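Bacterial fluorinating enzyme homolog (Thermus thermophilus, PDB 2CW5) hydrolyses S-adenosyl-L-methionine to adenosine and L-methionine as a homotrimer, without chlorinase or fluorinase activity. Local coordinates at residues V4-D9 / V64-V69; V89-G94 / D136-A141; V17-A22 / A130-R135. All coordinates share one frame; numbering follows the deposited sequence.

Interaction 1 (V4-D9 / V64-V69); sequences VYFLSD and VVLAVV
Tyr5 and Leu7 stitch strand 4-8 to its parallel neighbour, strand 64-68, inside the mixed sheet of the N-terminal domain. Their N-H and C=O groups form a parallel ladder to Val64, Leu66 and Val68. Tyr5 N donates to Val64 O and Leu66 N to Tyr5 O, the latter at 2.7 Å; one step on, Leu7 N donates to Leu66 O and Val68 N to Leu7 O, the last at 2.9 Å. Beyond that the strands end in a weak, bent bond from Asp9 N to Val68 O.

On the face carrying Val4, Phe6 and Ser8, the Phe6 ring and Leu66 run side by side. With CG anti to the backbone N (chi1 -173°), the ring comes next to Leu66, whose CD2 sits over one face, 4.3 Å from the centroid, in a CH-pi contact. The carbonyl oxygen of Leu66 lies in the ring plane at the edge of Phe6, 3.5 Å from Phe6 CD1. On the face carrying Tyr5 and Leu7, Leu7 CD2 reaches past the strand end to Val69 CG2 at 3.8 Å.

Past the ladder, the Asp9 carboxylate is backed by Val69: Asp9 OD2 lies 3.6 Å from Val69 CG1, while its hydrogen bond comes from Gln43 N. The chemistry thus changes from apolar packing to a held carboxylate at the strand ends, consistent with the role of Asp9, by similarity, in binding adenosine.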
loop_
_atom_site.group_PDB
_atom_site.type_symbol
_atom_site.label_atom_id
_atom_site.label_comp_id
_atom_site.label_asym_id
_atom_site.label_seq_id
_atom_site.Cartn_x
_atom_site.Cartn_y
_atom_site.Cartn_z
ATOM N N VAL C 4 16.616 -2.481 -8.004
ATOM C CA VAL C 4 16.465 -1.417 -7.026
ATOM C C VAL C 4 15.444 -1.815 -5.961
ATOM O O VAL C 4 14.287 -2.112 -6.270
ATOM C CB VAL C 4 15.997 -0.095 -7.685
ATOM C CG1 VAL C 4 15.753 0.954 -6.616
ATOM C CG2 VAL C 4 17.044 0.409 -8.668
ATOM N N TYR C 5 15.886 -1.834 -4.710
ATOM C CA TYR C 5 15.013 -2.165 -3.587
ATOM C C TYR C 5 14.671 -0.834 -2.935
ATOM O O TYR C 5 15.559 -0.035 -2.617
ATOM C CB TYR C 5 15.726 -3.119 -2.635
ATOM C CG TYR C 5 15.780 -4.524 -3.208
ATOM C CD1 TYR C 5 14.745 -5.434 -2.972
ATOM C CD2 TYR C 5 16.818 -4.915 -4.056
ATOM C CE1 TYR C 5 14.741 -6.700 -3.571
ATOM C CE2 TYR C 5 16.824 -6.181 -4.663
ATOM C CZ TYR C 5 15.781 -7.063 -4.416
ATOM O OH TYR C 5 15.771 -8.303 -5.018
ATOM N N PHE C 6 13.377 -0.619 -2.727
ATOM C CA PHE C 6 12.856 0.645 -2.217
ATOM C C PHE C 6 12.136 0.600 -0.863
ATOM O O PHE C 6 11.192 -0.174 -0.660
ATOM C CB PHE C 6 11.941 1.201 -3.329
ATOM C CG PHE C 6 11.421 2.590 -3.098
ATOM C CD1 PHE C 6 12.037 3.462 -2.205
ATOM C CD2 PHE C 6 10.299 3.032 -3.807
ATOM C CE1 PHE C 6 11.544 4.754 -2.019
ATOM C CE2 PHE C 6 9.796 4.322 -3.631
ATOM C CZ PHE C 6 10.419 5.185 -2.733
ATOM N N LEU C 7 12.603 1.430 0.066
ATOM C CA LEU C 7 11.989 1.532 1.382
ATOM C C LEU C 7 11.720 3.002 1.679
ATOM O O LEU C 7 12.505 3.870 1.303
ATOM C CB LEU C 7 12.906 0.950 2.466
ATOM C CG LEU C 7 12.377 1.028 3.907
ATOM C CD1 LEU C 7 12.880 -0.171 4.717
ATOM C CD2 LEU C 7 12.811 2.347 4.556
ATOM N N SER C 8 10.603 3.290 2.334
ATOM C CA SER C 8 10.299 4.673 2.680
ATOM C C SER C 8 9.258 4.724 3.778
ATOM O O SER C 8 8.753 3.692 4.214
ATOM C CB SER C 8 9.748 5.423 1.466
ATOM O OG SER C 8 8.373 5.120 1.277
ATOM N N ASP C 9 8.952 5.938 4.229
ATOM C CA ASP C 9 7.913 6.139 5.229
ATOM C C ASP C 9 6.838 7.005 4.562
ATOM O O ASP C 9 6.085 7.699 5.240
ATOM C CB ASP C 9 8.472 6.853 6.465
ATOM C CG ASP C 9 8.957 8.268 6.164
ATOM O OD1 ASP C 9 9.076 8.622 4.974
ATOM O OD2 ASP C 9 9.227 9.023 7.125
ATOM N N VAL C 64 20.798 -1.975 -5.514
ATOM C CA VAL C 64 20.739 -0.586 -5.076
ATOM C C VAL C 64 19.621 -0.464 -4.048
ATOM O O VAL C 64 18.451 -0.669 -4.373
ATOM C CB VAL C 64 20.427 0.365 -6.256
ATOM C CG1 VAL C 64 20.203 1.789 -5.744
ATOM C CG2 VAL C 64 21.559 0.330 -7.266
ATOM N N VAL C 65 19.981 -0.139 -2.812
ATOM C CA VAL C 65 19.001 0.008 -1.744
ATOM C C VAL C 65 18.656 1.480 -1.573
ATOM O O VAL C 65 19.448 2.256 -1.030
ATOM C CB VAL C 65 19.543 -0.529 -0.398
ATOM C CG1 VAL C 65 18.458 -0.433 0.678
ATOM C CG2 VAL C 65 20.013 -1.965 -0.559
ATOM N N LEU C 66 17.482 1.852 -2.074
ATOM C CA LEU C 66 16.978 3.213 -1.992
ATOM C C LEU C 66 16.074 3.286 -0.767
ATOM O O LEU C 66 15.053 2.602 -0.696
ATOM C CB LEU C 66 16.185 3.547 -3.260
ATOM C CG LEU C 66 15.412 4.869 -3.309
ATOM C CD1 LEU C 66 16.371 6.030 -3.116
ATOM C CD2 LEU C 66 14.695 4.990 -4.647
ATOM N N ALA C 67 16.457 4.102 0.207
ATOM C CA ALA C 67 15.665 4.223 1.423
ATOM C C ALA C 67 15.479 5.686 1.774
ATOM O O ALA C 67 16.449 6.398 2.025
ATOM C CB ALA C 67 16.347 3.483 2.570
ATOM N N VAL C 68 14.227 6.135 1.790
ATOM C CA VAL C 68 13.933 7.531 2.092
ATOM C C VAL C 68 13.051 7.690 3.323
ATOM O O VAL C 68 11.847 7.424 3.274
ATOM C CB VAL C 68 13.244 8.220 0.898
ATOM C CG1 VAL C 68 13.016 9.702 1.212
ATOM C CG2 VAL C 68 14.096 8.067 -0.356
ATOM N N VAL C 69 13.671 8.116 4.423
ATOM C CA VAL C 69 12.988 8.346 5.698
ATOM C C VAL C 69 13.724 9.482 6.411
ATOM O O VAL C 69 14.931 9.401 6.616
ATOM C CB VAL C 69 13.041 7.101 6.625
ATOM C CG1 VAL C 69 12.312 7.397 7.934
ATOM C CG2 VAL C 69 12.421 5.889 5.933
#

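Interaction 2 (V89-G94 / D136-A141); sequences VGPDNG and DVFAPA
Phe138 drives its ring against the corner formed by Val89, Gly90 and Pro91, packing helix 133-147 onto the end of strand 87-89 in the N-terminal domain's mixed sheet. CD1, CE1 and CZ do the touching. Phe138 CD1 lies 3.7 Å from Gly90 CA, CE1 comes as close as 3.2 Å to Gly90 C, and CZ is 3.5 Å from Pro91 N; the ring meets this peptide obliquely. Pro91 lies crosswise to Phe138, with Pro91 CD 3.8 Å from Phe138 CZ. Beside it, the Val89 and Phe138 side chains run antiparallel past one another, and Val89 CG1 reaches the ring edge near the plane, 3.8 Å from Phe138 CD1. One turn along the helix Ala141 CB lies 4.1 Å from Val89 CG1.

Phe138 CG, set anti to the carbonyl carbon (chi1 -62°), places the ring against the Gly90-Pro91 peptide. Gly90 carries no side chain, and a CB there would run into Pro91 CD. Replacing Phe138 by an alanine would take away the whole ring and would probably open a gap beside the Gly90-Pro91 peptide, with Val89 CG1 losing its aromatic neighbour.

Farther out, Leu66, Val68 and Ala79 also press on Phe138, and backbone bonds to Val65 and Ala67 hold Val89 in the sheet. Beyond the corner, the two carboxylate oxygens of Asp92 divide their work: OD2 forms a salt bridge with Arg78 NH2, and OD1 accepts a hydrogen bond from Ala164 N.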
loop_
_atom_site.group_PDB
_atom_site.type_symbol
_atom_site.label_atom_id
_atom_site.label_comp_id
_atom_site.label_asym_id
_atom_site.label_seq_id
_atom_site.Cartn_x
_atom_site.Cartn_y
_atom_site.Cartn_z
ATOM N N VAL C 89 21.362 4.367 -1.105
ATOM C CA VAL C 89 21.003 5.714 -1.530
ATOM C C VAL C 89 19.934 6.233 -0.584
ATOM O O VAL C 89 18.853 5.660 -0.475
ATOM C CB VAL C 89 20.455 5.722 -2.969
ATOM C CG1 VAL C 89 20.015 7.137 -3.360
ATOM C CG2 VAL C 89 21.511 5.204 -3.924
ATOM N N GLY C 90 20.247 7.318 0.114
ATOM C CA GLY C 90 19.291 7.875 1.044
ATOM C C GLY C 90 19.919 8.965 1.888
ATOM O O GLY C 90 21.060 9.355 1.646
ATOM N N PRO C 91 19.185 9.482 2.882
ATOM C CA PRO C 91 19.660 10.541 3.778
ATOM C C PRO C 91 20.765 10.080 4.720
ATOM O O PRO C 91 20.758 8.949 5.206
ATOM C CB PRO C 91 18.396 10.944 4.528
ATOM C CG PRO C 91 17.651 9.636 4.616
ATOM C CD PRO C 91 17.800 9.105 3.208
ATOM N N ASP C 92 21.724 10.967 4.955
ATOM C CA ASP C 92 22.843 10.681 5.841
ATOM C C ASP C 92 22.396 11.023 7.258
ATOM O O ASP C 92 22.853 12.002 7.856
ATOM C CB ASP C 92 24.053 11.528 5.428
ATOM C CG ASP C 92 25.319 11.163 6.185
ATOM O OD1 ASP C 92 25.426 10.023 6.684
ATOM O OD2 ASP C 92 26.224 12.022 6.262
ATOM N N ASN C 93 21.484 10.212 7.784
ATOM C CA ASN C 93 20.952 10.429 9.117
ATOM C C ASN C 93 20.993 9.177 9.987
ATOM O O ASN C 93 20.302 9.099 11.005
ATOM C CB ASN C 93 19.512 10.955 9.029
ATOM C CG ASN C 93 18.580 10.008 8.289
ATOM O OD1 ASN C 93 18.938 8.863 7.988
ATOM N ND2 ASN C 93 17.365 10.481 7.999
ATOM N N GLY C 94 21.791 8.194 9.582
ATOM C CA GLY C 94 21.912 6.980 10.369
ATOM C C GLY C 94 20.936 5.875 10.008
ATOM O O GLY C 94 20.968 4.798 10.603
ATOM N N ASP C 136 13.240 14.306 -6.625
ATOM C CA ASP C 136 14.240 15.128 -7.290
ATOM C C ASP C 136 15.722 14.846 -7.054
ATOM O O ASP C 136 16.548 15.284 -7.848
ATOM C CB ASP C 136 13.944 16.604 -7.004
ATOM C CG ASP C 136 12.526 16.992 -7.388
ATOM O OD1 ASP C 136 12.067 16.572 -8.470
ATOM O OD2 ASP C 136 11.869 17.718 -6.617
ATOM N N VAL C 137 16.057 14.121 -5.988
ATOM C CA VAL C 137 17.454 13.810 -5.690
ATOM C C VAL C 137 17.772 12.313 -5.603
ATOM O O VAL C 137 18.637 11.808 -6.324
ATOM C CB VAL C 137 17.900 14.483 -4.356
ATOM C CG1 VAL C 137 19.347 14.093 -4.023
ATOM C CG2 VAL C 137 17.786 16.002 -4.475
ATOM N N PHE C 138 17.073 11.596 -4.729
ATOM C CA PHE C 138 17.341 10.169 -4.556
ATOM C C PHE C 138 16.985 9.271 -5.746
ATOM O O PHE C 138 17.778 8.406 -6.126
ATOM C CB PHE C 138 16.656 9.667 -3.283
ATOM C CG PHE C 138 17.162 10.329 -2.029
ATOM C CD1 PHE C 138 18.508 10.239 -1.674
ATOM C CD2 PHE C 138 16.303 11.058 -1.212
ATOM C CE1 PHE C 138 18.990 10.870 -0.519
ATOM C CE2 PHE C 138 16.772 11.691 -0.056
ATOM C CZ PHE C 138 18.122 11.595 0.290
ATOM N N ALA C 139 15.811 9.474 -6.343
ATOM C CA ALA C 139 15.396 8.651 -7.481
ATOM C C ALA C 139 16.371 8.725 -8.654
ATOM O O ALA C 139 16.768 7.694 -9.205
ATOM C CB ALA C 139 13.987 9.044 -7.942
ATOM N N PRO C 140 16.763 9.944 -9.066
ATOM C CA PRO C 140 17.700 10.034 -10.189
ATOM C C PRO C 140 19.051 9.392 -9.865
ATOM O O PRO C 140 19.712 8.837 -10.743
ATOM C CB PRO C 140 17.798 11.541 -10.445
ATOM C CG PRO C 140 17.479 12.149 -9.105
ATOM C CD PRO C 140 16.344 11.285 -8.617
ATOM N N ALA C 141 19.438 9.455 -8.598
ATOM C CA ALA C 141 20.699 8.876 -8.149
ATOM C C ALA C 141 20.621 7.353 -8.236
ATOM O O ALA C 141 21.541 6.688 -8.727
ATOM C CB ALA C 141 20.982 9.309 -6.715
#

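Interaction 3 (V17-A22 / A130-R135); sequences VAVVKA and ATFHGR
Arg135 meets Val19 through its aliphatic stem, while its guanidinium serves another subunit. At the start, Arg135 CB rests 3.5 Å above the plane of the Phe132 ring, over the ring centre. Arg135 CG, anti to the backbone N (chi1 -180°), comes within 3.7 Å of Val19 CG1. Next, Arg135 CD touches Val19 CG1 at 3.6 Å. There the chain bends (chi3 75°), turning the guanidinium back so that Phe132 CB lies over one of its faces, and the arginine folds along the phenylalanine from ring to CB. At the tip, NH1 donates to the carbonyl oxygen of Ser227 of the third subunit, a residue that by similarity binds S-adenosyl-L-methionine. The same arginine also packs on Tyr58 of that subunit.

The helices that meet here are helix 16-24 and the first turn of helix 133-147, with Phe132 at the N-cap position of the latter; both belong to the N-terminal domain. The Phe132 ring meets two valines of helix 16-24 obliquely: Val19 CG1 is 4.2 Å from Phe132 CE2, and Val20 CG2 is 4.3 Å from Phe132 CZ. Tyr16 adds an edge-to-face contact to the same ring. Val20 CG2 also nestles against the backbone next along, 3.8 Å from Gly134 O. Gly134 suits this tight place, since a CB there would be crowded by Phe132 CE1.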
loop_
_atom_site.group_PDB
_atom_site.type_symbol
_atom_site.label_atom_id
_atom_site.label_comp_id
_atom_site.label_asym_id
_atom_site.label_seq_id
_atom_site.Cartn_x
_atom_site.Cartn_y
_atom_site.Cartn_z
ATOM N N VAL C 17 5.361 7.121 -3.487
ATOM C CA VAL C 17 6.111 5.919 -3.852
ATOM C C VAL C 17 6.060 5.706 -5.364
ATOM O O VAL C 17 7.079 5.423 -5.997
ATOM C CB VAL C 17 5.551 4.653 -3.139
ATOM C CG1 VAL C 17 6.207 3.394 -3.708
ATOM C CG2 VAL C 17 5.821 4.738 -1.632
ATOM N N ALA C 18 4.870 5.859 -5.940
ATOM C CA ALA C 18 4.675 5.672 -7.372
ATOM C C ALA C 18 5.460 6.681 -8.209
ATOM O O ALA C 18 5.970 6.339 -9.272
ATOM C CB ALA C 18 3.196 5.757 -7.709
ATOM N N VAL C 19 5.538 7.926 -7.742
ATOM C CA VAL C 19 6.273 8.954 -8.470
ATOM C C VAL C 19 7.760 8.602 -8.535
ATOM O O VAL C 19 8.401 8.774 -9.574
ATOM C CB VAL C 19 6.091 10.344 -7.818
ATOM C CG1 VAL C 19 6.991 11.372 -8.507
ATOM C CG2 VAL C 19 4.636 10.777 -7.935
ATOM N N VAL C 20 8.306 8.103 -7.430
ATOM C CA VAL C 20 9.706 7.707 -7.409
ATOM C C VAL C 20 9.916 6.554 -8.393
ATOM O O VAL C 20 10.898 6.523 -9.138
ATOM C CB VAL C 20 10.142 7.277 -5.994
ATOM C CG1 VAL C 20 11.510 6.617 -6.049
ATOM C CG2 VAL C 20 10.193 8.502 -5.078
ATOM N N LYS C 21 8.987 5.604 -8.400
ATOM C CA LYS C 21 9.081 4.479 -9.322
ATOM C C LYS C 21 8.980 4.974 -10.770
ATOM O O LYS C 21 9.616 4.425 -11.676
ATOM C CB LYS C 21 7.964 3.472 -9.033
ATOM C CG LYS C 21 8.143 2.708 -7.732
ATOM C CD LYS C 21 7.002 1.717 -7.535
ATOM C CE LYS C 21 7.223 0.850 -6.315
ATOM N NZ LYS C 21 6.071 -0.069 -6.103
ATOM N N ALA C 22 8.177 6.014 -10.984
ATOM C CA ALA C 22 8.006 6.582 -12.319
ATOM C C ALA C 22 9.307 7.232 -12.779
ATOM O O ALA C 22 9.722 7.055 -13.923
ATOM C CB ALA C 22 6.880 7.616 -12.316
ATOM N N ALA C 130 13.262 21.880 -3.174
ATOM C CA ALA C 130 13.577 21.054 -2.013
ATOM C C ALA C 130 12.329 20.689 -1.223
ATOM O O ALA C 130 12.287 20.863 -0.005
ATOM C CB ALA C 130 14.575 21.780 -1.108
ATOM N N THR C 131 11.316 20.178 -1.916
ATOM C CA THR C 131 10.067 19.792 -1.268
ATOM C C THR C 131 9.761 18.300 -1.423
ATOM O O THR C 131 8.796 17.796 -0.845
ATOM C CB THR C 131 8.872 20.599 -1.836
ATOM O OG1 THR C 131 8.819 20.441 -3.260
ATOM C CG2 THR C 131 9.018 22.079 -1.504
ATOM N N PHE C 132 10.588 17.599 -2.195
ATOM C CA PHE C 132 10.388 16.171 -2.438
ATOM C C PHE C 132 11.720 15.555 -2.876
ATOM O O PHE C 132 11.899 15.209 -4.044
ATOM C CB PHE C 132 9.330 15.989 -3.541
ATOM C CG PHE C 132 8.798 14.578 -3.672
ATOM C CD1 PHE C 132 9.401 13.511 -3.008
ATOM C CD2 PHE C 132 7.695 14.323 -4.483
ATOM C CE1 PHE C 132 8.914 12.208 -3.149
ATOM C CE2 PHE C 132 7.199 13.030 -4.635
ATOM C CZ PHE C 132 7.813 11.967 -3.963
ATOM N N HIS C 133 12.653 15.419 -1.936
ATOM C CA HIS C 133 13.968 14.868 -2.256
ATOM C C HIS C 133 13.940 13.473 -2.874
ATOM O O HIS C 133 14.779 13.152 -3.712
ATOM C CB HIS C 133 14.857 14.855 -1.006
ATOM C CG HIS C 133 15.204 16.220 -0.500
ATOM N ND1 HIS C 133 14.657 16.752 0.649
ATOM C CD2 HIS C 133 16.028 17.172 -0.999
ATOM C CE1 HIS C 133 15.130 17.971 0.837
ATOM N NE2 HIS C 133 15.964 18.251 -0.150
ATOM N N GLY C 134 12.984 12.644 -2.466
ATOM C CA GLY C 134 12.910 11.300 -3.016
ATOM C C GLY C 134 12.782 11.332 -4.526
ATOM O O GLY C 134 13.414 10.556 -5.252
ATOM N N ARG C 135 11.961 12.264 -4.995
ATOM C CA ARG C 135 11.701 12.443 -6.416
ATOM C C ARG C 135 12.817 13.167 -7.164
ATOM O O ARG C 135 13.282 12.706 -8.208
ATOM C CB ARG C 135 10.408 13.248 -6.597
ATOM C CG ARG C 135 10.015 13.505 -8.047
ATOM C CD ARG C 135 8.833 14.466 -8.119
ATOM N NE ARG C 135 9.230 15.847 -7.842
ATOM C CZ ARG C 135 8.390 16.812 -7.474
ATOM N NH1 ARG C 135 7.097 16.556 -7.324
ATOM N NH2 ARG C 135 8.846 18.038 -7.263
#

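Interactions 1 and 2 share the sheet: Val89 N lies 2.9 Å from Val65 O and Val89 O the same from Ala67 N, both probable hydrogen bonds, so 87-89 continues the ladder of interaction 1. Interactions 2 and 3 share helix 133-147, where Ala139 N and Gly134 O are 2.8 Å apart. Helix 16-24 of interaction 3 lies on the Phe6 face of the sheet, with Val20 CG1 3.7 Å from Phe6 CE2. The three centres lie about 9 to 11 Å apart. Asp9 and Asp70 by similarity bind adenosine: Asp9 ends interaction 1, and the Asp70 side chain comes within about 4 Å of that of Pro91. His133, by similarity important for activity, starts the shared helix.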